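Local structure of SalCYP truncation (Salinispora tropica, 7ABB) at residues A97-Q102 and Q341-A346. The protein belongs to the cytochrome P450 family, mostly helical proteins that hold a heme through a cysteine thiolate, and is modelled here with heme c. Sequence-based numbering, arbitrary orientation.
Sequences AWFTPQ and QCLGAA. With HEC (heme c), chain B.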
loop_
_atom_site.group_PDB
_atom_site.type_symbol
_atom_site.label_atom_id
_atom_site.label_comp_id
_atom_site.label_asym_id
_atom_site.label_seq_id
_atom_site.Cartn_x
_atom_site.Cartn_y
_atom_site.Cartn_z
ATOM N N ALA A 97 -7.681 -11.430 -13.039
ATOM C CA ALA A 97 -8.407 -12.522 -12.399
ATOM C C ALA A 97 -7.857 -12.858 -11.020
ATOM O O ALA A 97 -8.588 -13.389 -10.169
ATOM C CB ALA A 97 -8.363 -13.784 -13.266
ATOM N N TRP A 98 -6.575 -12.603 -10.779
ATOM C CA TRP A 98 -5.975 -12.991 -9.516
ATOM C C TRP A 98 -6.162 -11.928 -8.448
ATOM O O TRP A 98 -5.748 -12.146 -7.305
ATOM C CB TRP A 98 -4.482 -13.282 -9.682
ATOM C CG TRP A 98 -4.215 -14.674 -10.218
ATOM C CD1 TRP A 98 -3.957 -15.802 -9.489
ATOM C CD2 TRP A 98 -4.204 -15.079 -11.591
ATOM N NE1 TRP A 98 -3.772 -16.874 -10.316
ATOM C CE2 TRP A 98 -3.927 -16.456 -11.617
ATOM C CE3 TRP A 98 -4.404 -14.406 -12.805
ATOM C CZ2 TRP A 98 -3.842 -17.173 -12.804
ATOM C CZ3 TRP A 98 -4.321 -15.113 -13.964
ATOM C CH2 TRP A 98 -4.040 -16.495 -13.966
ATOM N N PHE A 99 -6.819 -10.820 -8.797
ATOM C CA PHE A 99 -6.880 -9.650 -7.927
ATOM C C PHE A 99 -8.249 -8.986 -7.925
ATOM O O PHE A 99 -8.350 -7.812 -7.573
ATOM C CB PHE A 99 -5.788 -8.668 -8.335
ATOM C CG PHE A 99 -4.420 -9.212 -8.095
ATOM C CD1 PHE A 99 -3.858 -9.220 -6.834
ATOM C CD2 PHE A 99 -3.712 -9.796 -9.136
ATOM C CE1 PHE A 99 -2.598 -9.775 -6.618
ATOM C CE2 PHE A 99 -2.453 -10.356 -8.906
ATOM C CZ PHE A 99 -1.906 -10.339 -7.662
ATOM N N THR A 100 -9.295 -9.705 -8.282
ATOM C CA THR A 100 -10.635 -9.155 -8.227
ATOM C C THR A 100 -11.196 -9.147 -6.813
ATOM O O THR A 100 -10.755 -9.910 -5.942
ATOM C CB THR A 100 -11.575 -9.983 -9.075
ATOM O OG1 THR A 100 -11.564 -11.330 -8.584
ATOM C CG2 THR A 100 -11.168 -9.933 -10.537
ATOM N N PRO A 101 -12.256 -8.371 -6.590
ATOM C CA PRO A 101 -13.003 -8.526 -5.339
ATOM C C PRO A 101 -13.483 -9.943 -5.116
ATOM O O PRO A 101 -13.412 -10.427 -3.976
ATOM C CB PRO A 101 -14.163 -7.526 -5.509
ATOM C CG PRO A 101 -13.630 -6.506 -6.413
ATOM C CD PRO A 101 -12.780 -7.258 -7.401
ATOM N N GLN A 102 -13.933 -10.648 -6.155
ATOM C CA GLN A 102 -14.398 -12.020 -5.962
ATOM C C GLN A 102 -13.264 -12.925 -5.499
ATOM O O GLN A 102 -13.459 -13.761 -4.608
ATOM C CB GLN A 102 -15.034 -12.573 -7.239
ATOM C CG GLN A 102 -15.616 -13.977 -7.048
ATOM C CD GLN A 102 -16.689 -14.025 -5.955
ATOM O OE1 GLN A 102 -17.714 -13.346 -6.042
ATOM N NE2 GLN A 102 -16.447 -14.821 -4.913
ATOM N N GLN A 341 -3.835 2.388 -10.977
ATOM C CA GLN A 341 -4.512 2.216 -9.691
ATOM C C GLN A 341 -4.216 0.826 -9.121
ATOM O O GLN A 341 -4.218 -0.162 -9.848
ATOM C CB GLN A 341 -6.025 2.403 -9.892
ATOM C CG GLN A 341 -6.905 2.436 -8.644
ATOM C CD GLN A 341 -8.375 2.486 -9.044
ATOM O OE1 GLN A 341 -8.942 1.487 -9.486
ATOM N NE2 GLN A 341 -8.976 3.665 -8.950
ATOM N N CYS A 342 -3.966 0.756 -7.824
ATOM C CA CYS A 342 -3.445 -0.446 -7.168
ATOM C C CYS A 342 -4.142 -1.735 -7.597
ATOM O O CYS A 342 -5.357 -1.880 -7.446
ATOM C CB CYS A 342 -3.584 -0.279 -5.660
ATOM S SG CYS A 342 -2.959 -1.700 -4.738
ATOM N N LEU A 343 -3.338 -2.695 -8.071
ATOM C CA LEU A 343 -3.844 -4.021 -8.411
ATOM C C LEU A 343 -4.368 -4.764 -7.191
ATOM O O LEU A 343 -5.315 -5.552 -7.293
ATOM C CB LEU A 343 -2.709 -4.809 -9.058
ATOM C CG LEU A 343 -2.986 -6.242 -9.535
ATOM C CD1 LEU A 343 -3.969 -6.240 -10.701
ATOM C CD2 LEU A 343 -1.663 -6.860 -9.967
ATOM N N GLY A 344 -3.770 -4.524 -6.051
ATOM C CA GLY A 344 -4.072 -5.247 -4.827
ATOM C C GLY A 344 -5.119 -4.606 -3.947
ATOM O O GLY A 344 -5.265 -5.035 -2.792
ATOM N N ALA A 345 -5.887 -3.632 -4.454
ATOM C CA ALA A 345 -6.758 -2.862 -3.573
ATOM C C ALA A 345 -7.801 -3.741 -2.878
ATOM O O ALA A 345 -8.007 -3.623 -1.664
ATOM C CB ALA A 345 -7.426 -1.741 -4.358
ATOM N N ALA A 346 -8.517 -4.579 -3.631
ATOM C CA ALA A 346 -9.527 -5.440 -3.019
ATOM C C ALA A 346 -8.891 -6.359 -1.990
ATOM O O ALA A 346 -9.474 -6.621 -0.925
ATOM C CB ALA A 346 -10.262 -6.266 -4.069
HETATM FE FE HEC B . -0.746 -1.336 -4.365
HETATM C CHA HEC B . 0.035 0.215 -7.336
HETATM C CHB HEC B . -1.236 1.749 -2.960
HETATM C CHC HEC B . -1.566 -2.862 -1.405
HETATM C CHD HEC B . 0.100 -4.369 -5.662
HETATM N NA HEC B . -0.608 0.569 -5.011
HETATM C C1A HEC B . -0.316 1.024 -6.297
HETATM C C2A HEC B . -0.411 2.467 -6.384
HETATM C C3A HEC B . -0.778 2.871 -5.155
HETATM C C4A HEC B . -0.899 1.716 -4.299
HETATM C CMA HEC B . -1.008 4.311 -4.663
HETATM C CAA HEC B . -0.183 3.353 -7.660
HETATM C CBA HEC B . 1.265 3.783 -7.865
HETATM C CGA HEC B . 1.365 4.677 -9.089
HETATM O O1A HEC B . 2.531 4.991 -9.422
HETATM O O2A HEC B . 0.305 5.033 -9.666
HETATM N NB HEC B . -1.237 -0.688 -2.528
HETATM C C1B HEC B . -1.436 0.628 -2.155
HETATM C C2B HEC B . -1.903 0.627 -0.802
HETATM C C3B HEC B . -2.018 -0.648 -0.386
HETATM C C4B HEC B . -1.581 -1.491 -1.444
HETATM C CMB HEC B . -2.233 1.945 -0.073
HETATM C CAB HEC B . -2.430 -1.276 0.920
HETATM C CBB HEC B . -3.148 -0.393 1.889
HETATM N NC HEC B . -0.699 -3.251 -3.671
HETATM C C1C HEC B . -1.171 -3.665 -2.446
HETATM C C2C HEC B . -1.158 -5.103 -2.401
HETATM C C3C HEC B . -0.700 -5.556 -3.590
HETATM C C4C HEC B . -0.393 -4.387 -4.383
HETATM C CMC HEC B . -1.629 -5.916 -1.195
HETATM C CAC HEC B . -0.442 -6.984 -4.099
HETATM C CBC HEC B . -1.137 -8.163 -3.420
HETATM N ND HEC B . -0.045 -1.936 -6.135
HETATM C C1D HEC B . 0.230 -3.268 -6.446
HETATM C C2D HEC B . 0.674 -3.319 -7.803
HETATM C C3D HEC B . 0.670 -1.932 -8.342
HETATM C C4D HEC B . 0.185 -1.131 -7.239
HETATM C CMD HEC B . 1.097 -4.593 -8.547
HETATM C CAD HEC B . 1.073 -1.456 -9.748
HETATM C CBD HEC B . -0.175 -1.432 -10.597
HETATM C CGD HEC B . 0.142 -0.870 -11.970
HETATM O O1D HEC B . -0.685 -1.037 -12.892
HETATM O O2D HEC B . 1.223 -0.264 -12.109
HETATM O O HOH W 1 -6.773 -7.039 -5.087
HETATM O O HOH W 2 -8.524 -4.971 -6.671
HETATM O O HOH W 3 -7.276 -5.265 -9.289
#
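One face of the Phe99 ring is covered by Leu343, whose CD2 methyl makes a CH-pi contact 3.9 Å from the ring centroid, 21° off the normal and displaced toward the rim; the heme carbon CBC and Gly344 CA approach the same ring obliquely. The setting is the cysteine-ligand loop of the cytochrome P450 fold, in which Cys342 SG binds the heme iron at 2.3 Å and the chain then turns into helix 345-362. Leu343 follows the ligand directly. Its isobutyl group, swung opposite the backbone nitrogen (chi1 -179°), crosses the Phe99 side chain at about a right angle; Leu343 CG rests 3.6 Å from Phe99 CG, while Leu343 CD2 also lies 3.8 Å from the heme methyl CMD. Leucine thus fills the angle between the aromatic ring and the porphyrin, with Arg92 and Leu95 of helix 86-95 touching it as well. Gly344, the N-cap residue, brings its CA to 3.6 Å from heme C3C. On the backbone side of Phe99, two waters lie within hydrogen-bonding distance of both Phe99 O and Leu343 O, with more acceptors in reach than protons; a third accepts from Ala346 N and sits within bonding distance of Phe99 O. Farther along, where N-cap Thr100 caps helix 101-106 by an OG1 bond to Arg103 N, Ala346 CB sits 3.8 Å from Pro101 CA.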